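Local coordinates for vibralactone Cyclase (Boreostereum vibrans, PDB 6KD0), which probably catalyses the cyclization that forms the fused bicyclic beta-lactone of vibralactone, using an alpha/beta-hydrolase scaffold, at residues A23-P28 / H314-S319; I185-A190 / T199-Q204. All blocks are in the same frame, centred on the assembly; numbering follows the deposited sequence.

Overall arrangement
The two contacts lie on opposite sides of the chain's centre in an alpha/beta-hydrolase fold: their own centres are about 33 Å apart, their nearest atoms about 14 Å, and they do not touch. Interaction 1 ties the N-terminal part of the chain, at Phe25, to the turn after helix 313-316, and the loop it closes encloses interaction 2. The latter packs helix 178-192 on the loop leading into strand 203-207 and on the strand's first residues. Leu316 of interaction 1 lies near, without touching, the probable Ser177-His311-Asp281 triad, and Gln204 of interaction 2 lies near, without touching, the likely nucleophile elbow at Ser177.

Interaction 1: A23-P28 / H314-S319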
loop_
_atom_site.group_PDB
_atom_site.type_symbol
_atom_site.label_atom_id
_atom_site.label_comp_id
_atom_site.label_asym_id
_atom_site.label_seq_id
_atom_site.Cartn_x
_atom_site.Cartn_y
_atom_site.Cartn_z
ATOM N N ALA A 23 14.432 11.373 -17.911
ATOM C CA ALA A 23 14.880 11.527 -19.290
ATOM C C ALA A 23 15.583 10.272 -19.792
ATOM O O ALA A 23 15.531 9.972 -20.992
ATOM C CB ALA A 23 15.788 12.752 -19.417
ATOM N N ALA A 24 16.232 9.513 -18.906
ATOM C CA ALA A 24 16.878 8.283 -19.374
ATOM C C ALA A 24 16.005 7.027 -19.285
ATOM O O ALA A 24 16.435 5.962 -19.750
ATOM C CB ALA A 24 18.174 8.026 -18.606
ATOM N N PHE A 25 14.810 7.106 -18.714
ATOM C CA PHE A 25 13.959 5.921 -18.564
ATOM C C PHE A 25 13.484 5.437 -19.928
ATOM O O PHE A 25 12.950 6.236 -20.702
ATOM C CB PHE A 25 12.765 6.255 -17.677
ATOM C CG PHE A 25 11.827 5.096 -17.429
ATOM C CD1 PHE A 25 12.258 3.960 -16.764
ATOM C CD2 PHE A 25 10.502 5.164 -17.837
ATOM C CE1 PHE A 25 11.384 2.903 -16.518
ATOM C CE2 PHE A 25 9.622 4.113 -17.596
ATOM C CZ PHE A 25 10.067 2.984 -16.933
ATOM N N PRO A 26 13.673 4.164 -20.273
ATOM C CA PRO A 26 13.168 3.654 -21.557
ATOM C C PRO A 26 11.654 3.516 -21.507
ATOM O O PRO A 26 11.116 2.879 -20.602
ATOM C CB PRO A 26 13.846 2.287 -21.693
ATOM C CG PRO A 26 14.898 2.230 -20.627
ATOM C CD PRO A 26 14.427 3.141 -19.534
ATOM N N GLN A 27 10.966 4.106 -22.491
ATOM C CA GLN A 27 9.516 3.957 -22.521
ATOM C C GLN A 27 9.096 3.080 -23.694
ATOM O O GLN A 27 9.726 3.134 -24.755
ATOM C CB GLN A 27 8.828 5.318 -22.630
ATOM C CG GLN A 27 8.554 5.997 -21.291
ATOM C CD GLN A 27 8.784 7.497 -21.342
ATOM O OE1 GLN A 27 9.853 7.982 -20.977
ATOM N NE2 GLN A 27 7.780 8.239 -21.800
ATOM N N PRO A 28 8.058 2.259 -23.548
ATOM C CA PRO A 28 7.635 1.422 -24.675
ATOM C C PRO A 28 7.082 2.290 -25.792
ATOM O O PRO A 28 6.638 3.422 -25.582
ATOM C CB PRO A 28 6.550 0.525 -24.068
ATOM C CG PRO A 28 5.965 1.381 -22.983
ATOM C CD PRO A 28 7.144 2.127 -22.397
ATOM N N HIS A 314 9.550 5.375 -6.312
ATOM C CA HIS A 314 10.551 4.673 -5.516
ATOM C C HIS A 314 10.639 3.190 -5.845
ATOM O O HIS A 314 11.645 2.565 -5.515
ATOM C CB HIS A 314 10.304 4.895 -4.013
ATOM C CG HIS A 314 9.316 3.962 -3.384
ATOM N ND1 HIS A 314 7.965 4.011 -3.652
ATOM C CD2 HIS A 314 9.478 2.998 -2.447
ATOM C CE1 HIS A 314 7.343 3.097 -2.930
ATOM N NE2 HIS A 314 8.238 2.468 -2.191
ATOM N N MET A 315 9.627 2.613 -6.495
ATOM C CA MET A 315 9.683 1.217 -6.919
ATOM C C MET A 315 10.362 1.061 -8.261
ATOM O O MET A 315 10.952 0.011 -8.544
ATOM C CB MET A 315 8.276 0.623 -7.020
ATOM C CG MET A 315 7.507 0.606 -5.709
ATOM S SD MET A 315 8.267 -0.421 -4.438
ATOM C CE MET A 315 7.982 -2.051 -5.133
ATOM N N LEU A 316 10.287 2.082 -9.092
ATOM C CA LEU A 316 10.908 2.033 -10.401
ATOM C C LEU A 316 12.289 2.666 -10.432
ATOM O O LEU A 316 13.067 2.364 -11.342
ATOM C CB LEU A 316 10.006 2.717 -11.428
ATOM C CG LEU A 316 8.963 1.772 -12.032
ATOM C CD1 LEU A 316 7.797 1.475 -11.049
ATOM C CD2 LEU A 316 8.454 2.313 -13.338
ATOM N N PHE A 317 12.622 3.520 -9.464
ATOM C CA PHE A 317 13.896 4.234 -9.479
ATOM C C PHE A 317 14.543 4.194 -8.103
ATOM O O PHE A 317 15.019 5.205 -7.598
ATOM C CB PHE A 317 13.686 5.673 -9.942
ATOM C CG PHE A 317 12.997 5.782 -11.271
ATOM C CD1 PHE A 317 13.701 5.583 -12.441
ATOM C CD2 PHE A 317 11.638 6.057 -11.350
ATOM C CE1 PHE A 317 13.076 5.669 -13.679
ATOM C CE2 PHE A 317 10.998 6.149 -12.587
ATOM C CZ PHE A 317 11.719 5.950 -13.754
ATOM N N ARG A 318 14.575 3.016 -7.472
ATOM C CA ARG A 318 15.049 2.931 -6.092
ATOM C C ARG A 318 16.484 3.427 -5.934
ATOM O O ARG A 318 16.867 3.849 -4.837
ATOM C CB ARG A 318 14.932 1.493 -5.572
ATOM C CG ARG A 318 15.242 1.343 -4.065
ATOM C CD ARG A 318 14.239 2.147 -3.221
ATOM N NE ARG A 318 12.936 1.482 -3.302
ATOM C CZ ARG A 318 12.551 0.498 -2.493
ATOM N NH1 ARG A 318 13.348 0.096 -1.503
ATOM N NH2 ARG A 318 11.367 -0.090 -2.667
ATOM N N SER A 319 17.281 3.427 -7.004
ATOM C CA SER A 319 18.668 3.859 -6.862
ATOM C C SER A 319 18.777 5.368 -6.663
ATOM O O SER A 319 19.833 5.848 -6.238
ATOM C CB SER A 319 19.490 3.407 -8.069
ATOM O OG SER A 319 19.034 4.037 -9.252
#
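An aromatic pair joins Phe25, in the loop that follows helix 18-24, to the turn after helix 313-316: Phe25 and Phe317 meet as an offset edge-to-face stack. The ring centroids of Phe25 and Phe317 are 5.2 Å apart and the planes stand at 71°. Phe317 presents its edge to the face of Phe25: its CZ lies over that face, toward the rim, and Phe317 CE1 comes within 3.6 Å of Phe25 CD1. With CG anti to the backbone N (chi1 -179°), the Phe25 ring extends toward the turn, and the far end of the ring, Phe25 CZ, reaches Leu316 CD2 at 4.0 Å. Phe317, the first residue to leave helical geometry, sends its ring toward Phe25, where Val21 and Trp22 of helix 18-24 also touch it. Trp22 and Phe41 pack on Phe25, while Leu236 touches both Leu316 and Phe317. Replacing Phe25 with alanine is likely to leave the edge of Phe317 without an aromatic face and Leu316 CD2 without this apolar neighbour. The offset edge-to-face pair thus packs the N-terminal part of the chain against the segment following the probable catalytic histidine, His311, with Leu316 near the probable triad of the alpha/beta-hydrolase fold.

Interaction 2: I185-A190 / T199-Q204; sequences IAAHWA and TPLTGQ
Apolar packing centres on Leu201, whose CD1 methyl meets one side of helix 178-192. Leu201 CD1 lies 4.0 Å from Ala187 CA and 4.2 Å from Ala190 CB, touching two residues almost one turn apart. Leu201 CG is anti to the carbonyl carbon (chi1 -73°) and CD1 continues the extended chain (chi2 173°), which carries that methyl to the helix. The small side chains of Ala187 and Ala190 both point toward segment 199-204, and the Ala187 and Leu201 CA atoms are 7.5 Å apart. Phe171 and Ile173 of strand 171-176, together with Pro271, also touch Leu201.

These residues belong to a beta-alpha-beta unit of the alpha/beta-hydrolase fold: strand 171-176 leads through the probable nucleophile elbow into helix 178-192, and the chain returns in strand 203-207, parallel to the first. The side chains of Leu201 and Gln204 both reach toward the helix of that unit.

The polar member of the contact is Gln204. Its CG is anti to the backbone N (chi1 174°) and the chain is extended beyond it, a course that carries the terminal amide from the strand to the helix. There Gln204 OE1 comes 3.4 Å from Ala187 CB, a van der Waals contact, and Gln204 NE2 lies 3.9 Å from Ala187 CB. The amide also has a weak hydrogen bond from NE2 to Ser183 OG, one turn earlier on the helix. Backbone bonds to Pro272 and Phe274 join Gln204 to the neighbouring strand segment, and Ile173 packs against its side chain.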
loop_
_atom_site.group_PDB
_atom_site.type_symbol
_atom_site.label_atom_id
_atom_site.label_comp_id
_atom_site.label_asym_id
_atom_site.label_seq_id
_atom_site.Cartn_x
_atom_site.Cartn_y
_atom_site.Cartn_z
ATOM N N ILE A 185 -9.965 -0.304 2.940
ATOM C CA ILE A 185 -11.198 -1.070 3.079
ATOM C C ILE A 185 -11.099 -2.022 4.270
ATOM O O ILE A 185 -11.979 -2.046 5.144
ATOM C CB ILE A 185 -11.524 -1.813 1.769
ATOM C CG1 ILE A 185 -11.768 -0.791 0.660
ATOM C CG2 ILE A 185 -12.730 -2.724 1.980
ATOM C CD1 ILE A 185 -11.678 -1.324 -0.735
ATOM N N ALA A 186 -10.005 -2.790 4.339
ATOM C CA ALA A 186 -9.864 -3.796 5.388
ATOM C C ALA A 186 -9.888 -3.167 6.771
ATOM O O ALA A 186 -10.425 -3.753 7.712
ATOM C CB ALA A 186 -8.580 -4.604 5.190
ATOM N N ALA A 187 -9.288 -1.989 6.924
ATOM C CA ALA A 187 -9.242 -1.353 8.242
ATOM C C ALA A 187 -10.633 -0.928 8.712
ATOM O O ALA A 187 -10.971 -1.076 9.903
ATOM C CB ALA A 187 -8.289 -0.159 8.200
ATOM N N HIS A 188 -11.473 -0.424 7.794
ATOM C CA HIS A 188 -12.855 -0.135 8.205
ATOM C C HIS A 188 -13.592 -1.410 8.611
ATOM O O HIS A 188 -14.246 -1.472 9.676
ATOM C CB HIS A 188 -13.621 0.561 7.091
ATOM C CG HIS A 188 -13.197 1.972 6.866
ATOM N ND1 HIS A 188 -12.031 2.295 6.207
ATOM C CD2 HIS A 188 -13.780 3.147 7.206
ATOM C CE1 HIS A 188 -11.919 3.608 6.137
ATOM N NE2 HIS A 188 -12.964 4.150 6.741
ATOM N N TRP A 189 -13.514 -2.433 7.750
ATOM C CA TRP A 189 -14.153 -3.713 8.050
ATOM C C TRP A 189 -13.712 -4.257 9.406
ATOM O O TRP A 189 -14.535 -4.726 10.199
ATOM C CB TRP A 189 -13.846 -4.718 6.949
ATOM C CG TRP A 189 -14.574 -4.463 5.679
ATOM C CD1 TRP A 189 -15.620 -3.606 5.484
ATOM C CD2 TRP A 189 -14.331 -5.099 4.429
ATOM N NE1 TRP A 189 -16.030 -3.657 4.176
ATOM C CE2 TRP A 189 -15.262 -4.580 3.509
ATOM C CE3 TRP A 189 -13.415 -6.064 3.997
ATOM C CZ2 TRP A 189 -15.315 -5.005 2.182
ATOM C CZ3 TRP A 189 -13.458 -6.476 2.674
ATOM C CH2 TRP A 189 -14.400 -5.943 1.780
ATOM N N ALA A 190 -12.410 -4.193 9.689
ATOM C CA ALA A 190 -11.875 -4.765 10.918
ATOM C C ALA A 190 -12.342 -3.975 12.129
ATOM O O ALA A 190 -12.604 -4.556 13.194
ATOM C CB ALA A 190 -10.345 -4.805 10.853
ATOM N N THR A 199 -7.712 -8.608 19.074
ATOM C CA THR A 199 -6.470 -8.355 18.338
ATOM C C THR A 199 -6.707 -7.233 17.330
ATOM O O THR A 199 -6.618 -7.441 16.118
ATOM C CB THR A 199 -5.974 -9.628 17.644
ATOM O OG1 THR A 199 -6.919 -10.030 16.636
ATOM C CG2 THR A 199 -5.792 -10.767 18.656
ATOM N N PRO A 200 -7.027 -6.028 17.801
ATOM C CA PRO A 200 -7.329 -4.938 16.875
ATOM C C PRO A 200 -6.077 -4.463 16.163
ATOM O O PRO A 200 -4.951 -4.605 16.654
ATOM C CB PRO A 200 -7.883 -3.835 17.785
ATOM C CG PRO A 200 -7.145 -4.056 19.071
ATOM C CD PRO A 200 -7.073 -5.572 19.203
ATOM N N LEU A 201 -6.294 -3.864 14.995
ATOM C CA LEU A 201 -5.214 -3.144 14.335
ATOM C C LEU A 201 -4.742 -2.021 15.246
ATOM O O LEU A 201 -5.556 -1.350 15.884
ATOM C CB LEU A 201 -5.695 -2.575 13.000
ATOM C CG LEU A 201 -5.908 -3.601 11.888
ATOM C CD1 LEU A 201 -6.546 -2.930 10.663
ATOM C CD2 LEU A 201 -4.579 -4.239 11.488
ATOM N N THR A 202 -3.426 -1.821 15.328
ATOM C CA THR A 202 -2.890 -0.716 16.114
ATOM C C THR A 202 -2.301 0.399 15.255
ATOM O O THR A 202 -1.824 1.394 15.804
ATOM C CB THR A 202 -1.831 -1.217 17.105
ATOM O OG1 THR A 202 -0.709 -1.754 16.387
ATOM C CG2 THR A 202 -2.413 -2.312 17.976
ATOM N N GLY A 203 -2.317 0.265 13.937
ATOM C CA GLY A 203 -1.765 1.301 13.093
ATOM C C GLY A 203 -1.949 0.946 11.636
ATOM O O GLY A 203 -2.195 -0.211 11.279
ATOM N N GLN A 204 -1.823 1.966 10.798
ATOM C CA GLN A 204 -1.974 1.774 9.370
ATOM C C GLN A 204 -1.064 2.717 8.603
ATOM O O GLN A 204 -1.016 3.911 8.895
ATOM C CB GLN A 204 -3.418 2.005 8.932
ATOM C CG GLN A 204 -3.581 1.951 7.432
ATOM C CD GLN A 204 -5.008 1.693 7.053
ATOM O OE1 GLN A 204 -5.923 2.195 7.705
ATOM N NE2 GLN A 204 -5.218 0.892 6.016
#